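Local structure of HRDC domain-containing protein (Bifidobacterium adolescentis ATCC 15703, 3CYM) at residues Asp230-Ile236 with Val267-Lys271; Tyr251-Leu257 with Ile306-Ile310; Val407-Leu411 with Val421-Ala425. The protein is of unknown function but probably acts as a ribonuclease D-like 3'-5' exonuclease that binds nucleic acid. All coordinates share one frame; numbering follows the deposited sequence.

In the fold
Contacts 1 and 3 pair helices, whereas contact 2 joins a loop to a beta turn. Contact 1 lies in the HRDC region, as does Tyr251-Leu257 of contact 2, whose partner Ile306-Ile310 comes later in the chain. Helix 231-250, which starts in contact 1, leads straight into Tyr251-Leu257, yet the two contacts stay about 13 Å apart at their nearest atoms. Contact 3 stands about 46 Å and 48 Å, centre to centre, from contacts 1 and 2, in the C-terminal helical domain. Contacts 1 and 2 are partly buried and each adds one polar link to an apolar interior, a lysine-aspartate salt bridge in contact 1 and a glutamine-carbonyl hydrogen bond in contact 2. Contact 3 is buried and purely apolar between its side chains.

Contact 1: Asp230-Ile236 with Val267-Lys271; sequences DRQALAI and VAKRK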
ATOM      1  N   ASP A 230     -14.047 -27.820   4.440  1.00 33.83           N
ATOM      2  CA  ASP A 230     -13.222 -28.981   4.153  1.00 29.85           C
ATOM      3  C   ASP A 230     -11.779 -28.675   4.549  1.00 26.95           C
ATOM      4  O   ASP A 230     -11.060 -27.969   3.835  1.00 25.68           O
ATOM      5  CB  ASP A 230     -13.349 -29.312   2.658  1.00 29.66           C
ATOM      6  CG  ASP A 230     -12.677 -30.619   2.264  1.00 30.36           C
ATOM      7  OD1 ASP A 230     -12.005 -31.259   3.106  1.00 31.77           O
ATOM      8  OD2 ASP A 230     -12.821 -31.002   1.081  1.00 21.01           O
ATOM      9  N   ARG A 231     -11.365 -29.219   5.689  1.00 27.39           N
ATOM     10  CA  ARG A 231     -10.040 -28.938   6.247  1.00 29.28           C
ATOM     11  C   ARG A 231      -8.896 -29.605   5.478  1.00 26.97           C
ATOM     12  O   ARG A 231      -7.773 -29.101   5.497  1.00 33.12           O
ATOM     13  CB  ARG A 231      -9.984 -29.285   7.740  1.00 29.13           C
ATOM     14  CG  ARG A 231     -11.179 -28.741   8.525  1.00 40.40           C
ATOM     15  CD  ARG A 231     -10.888 -28.483  10.000  1.00 41.39           C
ATOM     16  NE  ARG A 231     -10.340 -29.651  10.685  1.00 45.05           N
ATOM     17  CZ  ARG A 231      -9.229 -29.644  11.417  1.00 50.58           C
ATOM     18  NH1 ARG A 231      -8.536 -28.524  11.580  1.00 51.00           N
ATOM     19  NH2 ARG A 231      -8.815 -30.762  11.998  1.00 50.78           N
ATOM     20  N   GLN A 232      -9.181 -30.719   4.798  1.00 25.41           N
ATOM     21  CA  GLN A 232      -8.199 -31.351   3.906  1.00 22.86           C
ATOM     22  C   GLN A 232      -7.968 -30.513   2.647  1.00 20.43           C
ATOM     23  O   GLN A 232      -6.850 -30.440   2.146  1.00 22.57           O
ATOM     24  CB  GLN A 232      -8.592 -32.784   3.527  1.00 21.91           C
ATOM     25  CG  GLN A 232      -7.429 -33.585   2.918  1.00 18.58           C
ATOM     26  CD  GLN A 232      -7.761 -35.032   2.617  1.00 26.74           C
ATOM     27  OE1 GLN A 232      -6.874 -35.886   2.622  1.00 29.32           O
ATOM     28  NE2 GLN A 232      -9.034 -35.320   2.351  1.00 24.17           N
ATOM     29  N   ALA A 233      -9.032 -29.885   2.152  1.00 23.77           N
ATOM     30  CA  ALA A 233      -8.928 -28.928   1.052  1.00 23.54           C
ATOM     31  C   ALA A 233      -8.126 -27.715   1.492  1.00 20.52           C
ATOM     32  O   ALA A 233      -7.312 -27.196   0.737  1.00 22.00           O
ATOM     33  CB  ALA A 233     -10.303 -28.508   0.578  1.00 23.56           C
ATOM     34  N   LEU A 234      -8.346 -27.290   2.730  1.00 23.68           N
ATOM     35  CA  LEU A 234      -7.624 -26.161   3.299  1.00 21.94           C
ATOM     36  C   LEU A 234      -6.143 -26.467   3.467  1.00 20.06           C
ATOM     37  O   LEU A 234      -5.315 -25.597   3.233  1.00 20.14           O
ATOM     38  CB  LEU A 234      -8.270 -25.709   4.609  1.00 24.75           C
ATOM     39  CG  LEU A 234      -9.623 -25.000   4.439  1.00 20.03           C
ATOM     40  CD1 LEU A 234     -10.317 -24.771   5.782  1.00 19.67           C
ATOM     41  CD2 LEU A 234      -9.482 -23.685   3.669  1.00 19.71           C
ATOM     42  N   ALA A 235      -5.819 -27.713   3.813  1.00 21.03           N
ATOM     43  CA  ALA A 235      -4.431 -28.192   3.845  1.00 18.40           C
ATOM     44  C   ALA A 235      -3.777 -28.161   2.460  1.00 21.32           C
ATOM     45  O   ALA A 235      -2.586 -27.890   2.344  1.00 21.87           O
ATOM     46  CB  ALA A 235      -4.366 -29.585   4.417  1.00 18.35           C
ATOM     47  N   ILE A 236      -4.566 -28.434   1.423  1.00 19.23           N
ATOM     48  CA  ILE A 236      -4.106 -28.361   0.035  1.00 18.92           C
ATOM     49  C   ILE A 236      -3.866 -26.902  -0.390  1.00 18.35           C
ATOM     50  O   ILE A 236      -2.811 -26.579  -0.948  1.00 17.36           O
ATOM     51  CB  ILE A 236      -5.086 -29.122  -0.929  1.00 17.14           C
ATOM     52  CG1 ILE A 236      -4.995 -30.625  -0.667  1.00 14.89           C
ATOM     53  CG2 ILE A 236      -4.769 -28.837  -2.389  1.00 13.80           C
ATOM     54  CD1 ILE A 236      -6.137 -31.443  -1.178  1.00 13.38           C
ATOM     55  N   VAL A 267      -8.207 -27.869  -7.437  1.00 23.25           N
ATOM     56  CA  VAL A 267      -7.518 -29.099  -7.030  1.00 23.56           C
ATOM     57  C   VAL A 267      -7.745 -29.431  -5.552  1.00 23.57           C
ATOM     58  O   VAL A 267      -7.638 -30.589  -5.149  1.00 19.86           O
ATOM     59  CB  VAL A 267      -5.999 -29.096  -7.390  1.00 19.88           C
ATOM     60  CG1 VAL A 267      -5.803 -29.019  -8.879  1.00 21.75           C
ATOM     61  CG2 VAL A 267      -5.306 -27.956  -6.757  1.00 25.20           C
ATOM     62  N   ALA A 268      -8.086 -28.420  -4.755  1.00 25.46           N
ATOM     63  CA  ALA A 268      -8.418 -28.633  -3.347  1.00 24.29           C
ATOM     64  C   ALA A 268      -9.786 -29.287  -3.220  1.00 23.28           C
ATOM     65  O   ALA A 268     -10.004 -30.107  -2.332  1.00 27.86           O
ATOM     66  CB  ALA A 268      -8.365 -27.328  -2.575  1.00 26.36           C
ATOM     67  N   LYS A 269     -10.695 -28.922  -4.124  1.00 23.56           N
ATOM     68  CA  LYS A 269     -12.001 -29.566  -4.249  1.00 18.64           C
ATOM     69  C   LYS A 269     -11.857 -31.004  -4.739  1.00 19.25           C
ATOM     70  O   LYS A 269     -12.345 -31.935  -4.105  1.00 18.12           O
ATOM     71  CB  LYS A 269     -12.868 -28.790  -5.238  1.00 22.39           C
ATOM     72  CG  LYS A 269     -13.580 -27.580  -4.668  1.00 12.27           C
ATOM     73  CD  LYS A 269     -14.139 -26.773  -5.830  1.00 25.91           C
ATOM     74  CE  LYS A 269     -15.295 -25.889  -5.412  1.00 23.37           C
ATOM     75  NZ  LYS A 269     -14.849 -24.892  -4.409  1.00 34.63           N
ATOM     76  N   ARG A 270     -11.142 -31.173  -5.847  1.00 18.62           N
ATOM     77  CA  ARG A 270     -11.090 -32.444  -6.556  1.00 24.81           C
ATOM     78  C   ARG A 270     -10.152 -33.475  -5.940  1.00 23.34           C
ATOM     79  O   ARG A 270     -10.384 -34.675  -6.083  1.00 21.01           O
ATOM     80  CB  ARG A 270     -10.707 -32.214  -8.012  1.00 22.48           C
ATOM     81  CG  ARG A 270     -11.792 -31.589  -8.854  1.00 27.90           C
ATOM     82  CD  ARG A 270     -11.940 -32.410 -10.120  1.00 35.26           C
ATOM     83  NE  ARG A 270     -12.133 -31.596 -11.309  1.00 36.36           N
ATOM     84  CZ  ARG A 270     -11.925 -32.026 -12.550  1.00 29.32           C
ATOM     85  NH1 ARG A 270     -11.502 -33.262 -12.774  1.00 19.38           N
ATOM     86  NH2 ARG A 270     -12.130 -31.211 -13.571  1.00 35.47           N
ATOM     87  N   LYS A 271      -9.101 -32.999  -5.269  1.00 26.34           N
ATOM     88  CA  LYS A 271      -8.059 -33.849  -4.664  1.00 26.87           C
ATOM     89  C   LYS A 271      -7.531 -34.983  -5.575  1.00 29.72           C
ATOM     90  O   LYS A 271      -7.814 -36.159  -5.321  1.00 30.72           O
ATOM     91  CB  LYS A 271      -8.537 -34.422  -3.324  1.00 27.88           C
ATOM     92  CG  LYS A 271      -9.278 -33.428  -2.441  1.00 27.59           C
ATOM     93  CD  LYS A 271      -9.642 -34.051  -1.114  1.00 24.59           C
ATOM     94  CE  LYS A 271     -10.127 -33.008  -0.134  1.00 25.44           C
ATOM     95  NZ  LYS A 271     -11.281 -32.264  -0.684  1.00 12.94           N
TER
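The ammonium nitrogen of Lys271 is held by two oxygens. Asp230 OD2 receives NZ at 2.7 Å in a salt bridge, on the syn side of the carboxylate and 24° out of its plane, while Ala268 O, three residues earlier in the helix that Lys271 follows, accepts from NZ at 3.0 Å. A bend at chi4 (57°) turns NZ out of the otherwise extended chain toward both acceptors. Asp230 does double duty: as N-cap of helix 231-250 its OD1 takes weak bonds from the backbone N of Gln232 and Ala233, leaving OD2 for the lysine. The lysine's methylenes pack as well, Lys271 CE lying 3.6 Å from Gln232 NE2 and Lys271 CG 3.9 Å from Ile236 CD1. With an alanine at this position, the Asp230 carboxylate would probably lose its charge mate and Ile236 CD1 the lysine CG that packs on it. Alongside the salt bridge, small residues let the backbones close in: Ala233 CA and Ala268 CA are 4.4 Å apart, and Ala233 CB comes within 3.3 Å of Ala268 O. Ile236 CG2 continues this seam 3.8 Å from Ala268 CA. The contact thus joins the start of helix 231-250 to the end of helix 261-270, and helix 312-323 covers Gln232, Ile236 and Val267.

Contact 2: Tyr251-Leu257 with Ile306-Ile310; sequences YDIAPTL and IQRKI
Ile306 CG2 sits at the apolar centre, 3.8 Å from Tyr251 CB and 3.9 Å from Ile253 CD1. With Ile306 CG1 beside the backbone N (chi1 -72°), CG2 is the branch left to meet both. Ile253 and Ile306 lie side by side, pointing opposite ways, and Ile253 CD1 goes on to approach Gln307 CG. Farther out, Ile310 CD1 lies over one face of the Tyr251 ring, 3.9 Å from CD2, and Lys309 CG approaches CE1 of that ring obliquely at 4.2 Å. The contact joins two chain reversals in the helical region that includes the HRDC domain: the turn that leaves helix 231-250, where Asp252 has positive phi, and the type I beta turn Gln307-Ile310. Asp252 also forms a salt bridge with Arg52, which ties the first turn to the exonuclease part of the chain. At the polar edge, the extended side chain of Gln307 delivers NE2 to Leu257 O at 2.8 Å. The bond is nearly straight, with an N-H...O angle of 171°; the acceptor lies in the glutamine amide plane, whereas the donor is tilted 21° from the carbonyl plane. Val288 O also accepts from NE2, and Arg287 NH1 donates to OE1, so both ends of the buried amide are held.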
ATOM      1  N   TYR A 251      11.974 -16.762  -8.177  1.00 29.39           N
ATOM      2  CA  TYR A 251      11.993 -16.407  -9.595  1.00 29.38           C
ATOM      3  C   TYR A 251      11.571 -14.966  -9.891  1.00 27.68           C
ATOM      4  O   TYR A 251      11.532 -14.564 -11.056  1.00 25.26           O
ATOM      5  CB  TYR A 251      11.146 -17.391 -10.399  1.00 28.85           C
ATOM      6  CG  TYR A 251      11.827 -18.719 -10.588  1.00 31.25           C
ATOM      7  CD1 TYR A 251      12.708 -18.920 -11.645  1.00 35.56           C
ATOM      8  CD2 TYR A 251      11.613 -19.767  -9.706  1.00 32.27           C
ATOM      9  CE1 TYR A 251      13.347 -20.132 -11.824  1.00 36.75           C
ATOM     10  CE2 TYR A 251      12.249 -20.989  -9.877  1.00 35.42           C
ATOM     11  CZ  TYR A 251      13.113 -21.161 -10.939  1.00 32.82           C
ATOM     12  OH  TYR A 251      13.751 -22.362 -11.123  1.00 31.77           O
ATOM     13  N   ASP A 252      11.261 -14.215  -8.829  1.00 24.08           N
ATOM     14  CA  ASP A 252      10.923 -12.783  -8.885  1.00 19.77           C
ATOM     15  C   ASP A 252       9.764 -12.496  -9.850  1.00 19.79           C
ATOM     16  O   ASP A 252       9.927 -11.825 -10.869  1.00 14.97           O
ATOM     17  CB  ASP A 252      12.169 -11.944  -9.204  1.00 21.88           C
ATOM     18  CG  ASP A 252      11.960 -10.466  -8.969  1.00 19.01           C
ATOM     19  OD1 ASP A 252      10.961 -10.084  -8.315  1.00 19.51           O
ATOM     20  OD2 ASP A 252      12.807  -9.683  -9.445  1.00 23.73           O
ATOM     21  N   ILE A 253       8.594 -13.026  -9.512  1.00 18.88           N
ATOM     22  CA  ILE A 253       7.414 -12.931 -10.362  1.00 20.31           C
ATOM     23  C   ILE A 253       6.174 -12.946  -9.470  1.00 18.58           C
ATOM     24  O   ILE A 253       6.189 -13.572  -8.408  1.00 20.70           O
ATOM     25  CB  ILE A 253       7.406 -14.079 -11.444  1.00 20.06           C
ATOM     26  CG1 ILE A 253       6.251 -13.916 -12.446  1.00 15.93           C
ATOM     27  CG2 ILE A 253       7.465 -15.463 -10.787  1.00 20.89           C
ATOM     28  CD1 ILE A 253       6.248 -14.937 -13.564  1.00 15.03           C
ATOM     29  N   ALA A 254       5.127 -12.224  -9.880  1.00 17.77           N
ATOM     30  CA  ALA A 254       3.846 -12.216  -9.169  1.00 18.74           C
ATOM     31  C   ALA A 254       3.316 -13.642  -9.034  1.00 18.03           C
ATOM     32  O   ALA A 254       3.195 -14.340 -10.036  1.00 22.01           O
ATOM     33  CB  ALA A 254       2.844 -11.351  -9.903  1.00 15.37           C
ATOM     34  N   PRO A 255       3.028 -14.082  -7.790  1.00 22.25           N
ATOM     35  CA  PRO A 255       2.600 -15.453  -7.475  1.00 20.11           C
ATOM     36  C   PRO A 255       1.486 -16.007  -8.368  1.00 22.37           C
ATOM     37  O   PRO A 255       1.548 -17.170  -8.766  1.00 19.41           O
ATOM     38  CB  PRO A 255       2.120 -15.342  -6.033  1.00 20.73           C
ATOM     39  CG  PRO A 255       2.912 -14.230  -5.465  1.00 24.15           C
ATOM     40  CD  PRO A 255       3.143 -13.256  -6.573  1.00 20.43           C
ATOM     41  N   THR A 256       0.505 -15.169  -8.706  1.00 22.26           N
ATOM     42  CA  THR A 256      -0.643 -15.605  -9.503  1.00 20.48           C
ATOM     43  C   THR A 256      -0.337 -15.768 -10.995  1.00 21.41           C
ATOM     44  O   THR A 256      -1.197 -16.202 -11.769  1.00 17.77           O
ATOM     45  CB  THR A 256      -1.838 -14.668  -9.321  1.00 19.85           C
ATOM     46  OG1 THR A 256      -1.403 -13.319  -9.493  1.00 22.65           O
ATOM     47  CG2 THR A 256      -2.444 -14.836  -7.926  1.00 16.60           C
ATOM     48  N   LEU A 257       0.878 -15.400 -11.399  1.00 19.88           N
ATOM     49  CA  LEU A 257       1.359 -15.703 -12.740  1.00 19.20           C
ATOM     50  C   LEU A 257       1.877 -17.139 -12.816  1.00 22.10           C
ATOM     51  O   LEU A 257       1.882 -17.754 -13.883  1.00 26.09           O
ATOM     52  CB  LEU A 257       2.428 -14.695 -13.187  1.00 18.43           C
ATOM     53  CG  LEU A 257       1.919 -13.322 -13.645  1.00 17.63           C
ATOM     54  CD1 LEU A 257       3.035 -12.294 -13.691  1.00 17.47           C
ATOM     55  CD2 LEU A 257       1.249 -13.433 -15.006  1.00 18.34           C
ATOM     56  N   ILE A 306       9.682 -17.631 -17.630  1.00 25.37           N
ATOM     57  CA  ILE A 306       9.722 -17.935 -16.195  1.00 24.69           C
ATOM     58  C   ILE A 306       8.552 -18.859 -15.846  1.00 23.32           C
ATOM     59  O   ILE A 306       8.712 -19.818 -15.091  1.00 22.88           O
ATOM     60  CB  ILE A 306       9.731 -16.646 -15.301  1.00 24.15           C
ATOM     61  CG1 ILE A 306      11.074 -15.923 -15.392  1.00 30.26           C
ATOM     62  CG2 ILE A 306       9.517 -16.983 -13.830  1.00 24.82           C
ATOM     63  CD1 ILE A 306      11.130 -14.824 -16.423  1.00 33.92           C
ATOM     64  N   GLN A 307       7.380 -18.579 -16.414  1.00 20.85           N
ATOM     65  CA  GLN A 307       6.204 -19.411 -16.171  1.00 19.52           C
ATOM     66  C   GLN A 307       6.444 -20.856 -16.609  1.00 18.11           C
ATOM     67  O   GLN A 307       6.102 -21.779 -15.878  1.00 20.22           O
ATOM     68  CB  GLN A 307       4.980 -18.847 -16.877  1.00 18.41           C
ATOM     69  CG  GLN A 307       4.469 -17.556 -16.310  1.00 20.85           C
ATOM     70  CD  GLN A 307       3.335 -17.007 -17.135  1.00 27.84           C
ATOM     71  OE1 GLN A 307       3.532 -16.582 -18.272  1.00 28.34           O
ATOM     72  NE2 GLN A 307       2.135 -17.012 -16.570  1.00 22.84           N
ATOM     73  N   ARG A 308       7.066 -21.030 -17.781  1.00 16.98           N
ATOM     74  CA  ARG A 308       7.403 -22.338 -18.356  0.50 20.36           C
ATOM     75  C   ARG A 308       8.430 -23.095 -17.518  1.00 22.83           C
ATOM     76  O   ARG A 308       8.570 -24.307 -17.642  1.00 26.74           O
ATOM     77  CB  ARG A 308       7.982 -22.182 -19.773  0.50 19.87           C
ATOM     78  CG  ARG A 308       7.057 -21.598 -20.836  0.50 18.85           C
ATOM     79  CD  ARG A 308       7.730 -21.646 -22.205  0.50 21.29           C
ATOM     80  NE  ARG A 308       7.673 -20.361 -22.907  0.50 20.96           N
ATOM     81  CZ  ARG A 308       8.739 -19.629 -23.224  0.50 22.51           C
ATOM     82  NH1 ARG A 308       9.964 -20.057 -22.927  0.50 20.37           N
ATOM     83  NH2 ARG A 308       8.587 -18.473 -23.855  0.50 23.08           N
ATOM     84  N   LYS A 309       9.182 -22.363 -16.694  1.00 21.00           N
ATOM     85  CA  LYS A 309      10.257 -22.951 -15.880  1.00 18.83           C
ATOM     86  C   LYS A 309       9.681 -23.753 -14.711  1.00 21.64           C
ATOM     87  O   LYS A 309      10.331 -24.637 -14.162  1.00 21.07           O
ATOM     88  CB  LYS A 309      11.172 -21.850 -15.344  1.00 17.30           C
ATOM     89  CG  LYS A 309      12.651 -22.156 -15.415  1.00 24.66           C
ATOM     90  CD  LYS A 309      13.330 -21.346 -16.523  1.00 33.89           C
ATOM     91  CE  LYS A 309      13.721 -19.954 -16.028  1.00 39.94           C
ATOM     92  NZ  LYS A 309      14.243 -19.082 -17.131  1.00 41.92           N
ATOM     93  N   ILE A 310       8.456 -23.420 -14.327  1.00 24.53           N
ATOM     94  CA  ILE A 310       7.747 -24.153 -13.294  1.00 27.22           C
ATOM     95  C   ILE A 310       6.747 -25.094 -13.966  1.00 27.36           C
ATOM     96  O   ILE A 310       5.870 -24.660 -14.712  1.00 25.76           O
ATOM     97  CB  ILE A 310       7.125 -23.176 -12.271  1.00 28.49           C
ATOM     98  CG1 ILE A 310       8.235 -22.639 -11.372  1.00 30.78           C
ATOM     99  CG2 ILE A 310       6.105 -23.862 -11.402  1.00 33.19           C
ATOM    100  CD1 ILE A 310       8.372 -21.153 -11.392  1.00 36.66           C
TER

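Contact 3: Val407-Leu411 with Val421-Ala425; sequences VARFL and VSLVA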
ATOM      1  N   VAL A 407     -12.668   5.958  28.167  1.00 23.87           N
ATOM      2  CA  VAL A 407     -12.760   6.227  26.723  1.00 24.84           C
ATOM      3  C   VAL A 407     -11.469   6.840  26.185  1.00 26.94           C
ATOM      4  O   VAL A 407     -10.882   6.312  25.240  1.00 31.91           O
ATOM      5  CB  VAL A 407     -13.988   7.115  26.372  1.00 20.59           C
ATOM      6  CG1 VAL A 407     -14.005   7.487  24.896  1.00 24.55           C
ATOM      7  CG2 VAL A 407     -15.283   6.412  26.738  1.00 27.84           C
ATOM      8  N   ALA A 408     -11.022   7.929  26.811  1.00 27.26           N
ATOM      9  CA  ALA A 408      -9.795   8.609  26.413  1.00 23.77           C
ATOM     10  C   ALA A 408      -8.567   7.690  26.417  1.00 24.74           C
ATOM     11  O   ALA A 408      -7.771   7.734  25.479  1.00 24.84           O
ATOM     12  CB  ALA A 408      -9.560   9.840  27.281  1.00 24.03           C
ATOM     13  N   ARG A 409      -8.437   6.853  27.451  1.00 23.48           N
ATOM     14  CA  ARG A 409      -7.313   5.913  27.561  1.00 24.86           C
ATOM     15  C   ARG A 409      -7.415   4.744  26.576  1.00 24.99           C
ATOM     16  O   ARG A 409      -6.430   4.418  25.905  1.00 28.22           O
ATOM     17  CB  ARG A 409      -7.140   5.412  29.007  1.00 29.72           C
ATOM     18  CG  ARG A 409      -6.021   4.370  29.209  1.00 36.61           C
ATOM     19  CD  ARG A 409      -5.863   3.939  30.671  1.00 47.34           C
ATOM     20  NE  ARG A 409      -7.133   3.543  31.287  1.00 60.09           N
ATOM     21  CZ  ARG A 409      -7.253   2.950  32.475  1.00 63.25           C
ATOM     22  NH1 ARG A 409      -6.180   2.657  33.201  1.00 65.71           N
ATOM     23  NH2 ARG A 409      -8.458   2.640  32.939  1.00 62.19           N
ATOM     24  N   PHE A 410      -8.600   4.129  26.487  1.00 25.61           N
ATOM     25  CA  PHE A 410      -8.845   3.013  25.562  1.00 23.04           C
ATOM     26  C   PHE A 410      -8.536   3.404  24.129  1.00 22.84           C
ATOM     27  O   PHE A 410      -7.913   2.635  23.402  1.00 24.44           O
ATOM     28  CB  PHE A 410     -10.297   2.512  25.644  1.00 24.07           C
ATOM     29  CG  PHE A 410     -10.561   1.256  24.839  1.00 30.20           C
ATOM     30  CD1 PHE A 410     -10.411  -0.000  25.422  1.00 32.41           C
ATOM     31  CD2 PHE A 410     -10.961   1.326  23.502  1.00 31.75           C
ATOM     32  CE1 PHE A 410     -10.644  -1.160  24.687  1.00 31.43           C
ATOM     33  CE2 PHE A 410     -11.190   0.172  22.763  1.00 32.34           C
ATOM     34  CZ  PHE A 410     -11.041  -1.072  23.356  1.00 36.22           C
ATOM     35  N   LEU A 411      -8.986   4.594  23.735  1.00 24.13           N
ATOM     36  CA  LEU A 411      -8.800   5.097  22.372  1.00 23.68           C
ATOM     37  C   LEU A 411      -7.342   5.359  22.062  1.00 21.78           C
ATOM     38  O   LEU A 411      -6.879   5.085  20.956  1.00 27.95           O
ATOM     39  CB  LEU A 411      -9.626   6.365  22.157  1.00 18.91           C
ATOM     40  CG  LEU A 411     -10.943   6.292  21.378  1.00 15.10           C
ATOM     41  CD1 LEU A 411     -11.702   4.978  21.524  1.00 18.51           C
ATOM     42  CD2 LEU A 411     -11.788   7.483  21.776  1.00  5.95           C
ATOM     43  N   VAL A 421      -8.244  11.969  20.225  1.00 16.44           N
ATOM     44  CA  VAL A 421      -8.713  11.747  21.599  1.00 18.44           C
ATOM     45  C   VAL A 421      -9.257  13.028  22.255  1.00 15.46           C
ATOM     46  O   VAL A 421     -10.345  13.023  22.819  1.00 15.75           O
ATOM     47  CB  VAL A 421      -7.590  11.111  22.467  1.00 14.23           C
ATOM     48  CG1 VAL A 421      -8.024  10.964  23.914  1.00 19.27           C
ATOM     49  CG2 VAL A 421      -7.194   9.759  21.905  1.00 13.15           C
ATOM     50  N   SER A 422      -8.507  14.121  22.162  1.00 14.23           N
ATOM     51  CA  SER A 422      -8.946  15.416  22.677  1.00 14.15           C
ATOM     52  C   SER A 422     -10.220  15.957  22.029  1.00 15.89           C
ATOM     53  O   SER A 422     -11.029  16.591  22.693  1.00 18.19           O
ATOM     54  CB  SER A 422      -7.831  16.439  22.522  1.00 17.87           C
ATOM     55  OG  SER A 422      -6.713  16.062  23.304  1.00 20.30           O
ATOM     56  N   LEU A 423     -10.388  15.699  20.733  1.00 17.61           N
ATOM     57  CA  LEU A 423     -11.573  16.130  19.997  1.00 16.63           C
ATOM     58  C   LEU A 423     -12.790  15.253  20.276  1.00 16.39           C
ATOM     59  O   LEU A 423     -13.917  15.730  20.298  1.00 17.45           O
ATOM     60  CB  LEU A 423     -11.279  16.150  18.495  1.00 18.20           C
ATOM     61  CG  LEU A 423     -12.284  16.784  17.535  1.00 19.43           C
ATOM     62  CD1 LEU A 423     -12.500  18.272  17.832  1.00 19.85           C
ATOM     63  CD2 LEU A 423     -11.837  16.569  16.103  1.00  9.43           C
ATOM     64  N   VAL A 424     -12.560  13.973  20.521  1.00 16.96           N
ATOM     65  CA  VAL A 424     -13.636  12.997  20.421  1.00 19.26           C
ATOM     66  C   VAL A 424     -14.080  12.395  21.759  1.00 19.74           C
ATOM     67  O   VAL A 424     -15.276  12.242  21.990  1.00 23.15           O
ATOM     68  CB  VAL A 424     -13.269  11.923  19.323  1.00 20.80           C
ATOM     69  CG1 VAL A 424     -13.539  10.484  19.739  1.00 12.58           C
ATOM     70  CG2 VAL A 424     -13.901  12.279  17.982  1.00 13.76           C
ATOM     71  N   ALA A 425     -13.122  12.095  22.634  1.00 17.15           N
ATOM     72  CA  ALA A 425     -13.338  11.162  23.748  1.00 18.76           C
ATOM     73  C   ALA A 425     -14.451  11.517  24.732  1.00 16.47           C
ATOM     74  O   ALA A 425     -15.195  10.639  25.163  1.00 22.47           O
ATOM     75  CB  ALA A 425     -12.044  10.916  24.482  1.00 22.31           C
TER
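Two consecutive helices of the C-terminal domain, whose sequence belongs to a family of the HRDC-like clan, form a splayed, connected pair here, a short loop joining helix 407-414 to helix 418-433. The axes of segments 407-411 and 421-425 approach to 9.7 Å, with 128° between their N-to-C directions, so the segments run in roughly opposed senses but are well splayed. Alanines occupy the narrowest point: Ala408 CA and Ala425 CA are 5.1 Å apart, and Ala425 CB reaches to 3.8 Å from Ala408 CA. Val421, one turn before Ala425, fits against the same Ala408, its CG1 lying 3.9 Å from Ala408 CB and 3.6 Å from Ala408 O. That branch is anti to the backbone N of Val421 (chi1 176°); the other, CG2, is directed to Leu411 CB at 4.2 Å. Leu411 and Val424 are set nearly perpendicular, with Leu411 CD2 meeting Val424 CG1 at 4.0 Å. At the other end, Val407 CG1 rests 3.4 Å from Ala425 O, a carbon-oxygen contact, and this same CG1 also meets Ala425 CB. Around this seam, Val407 continues along helix 418-433 to Val428, Ser429 and Ile432; Leu411 touches Leu396 of helix 390-397, and Val424 packs against Ile376 of helix 360-380.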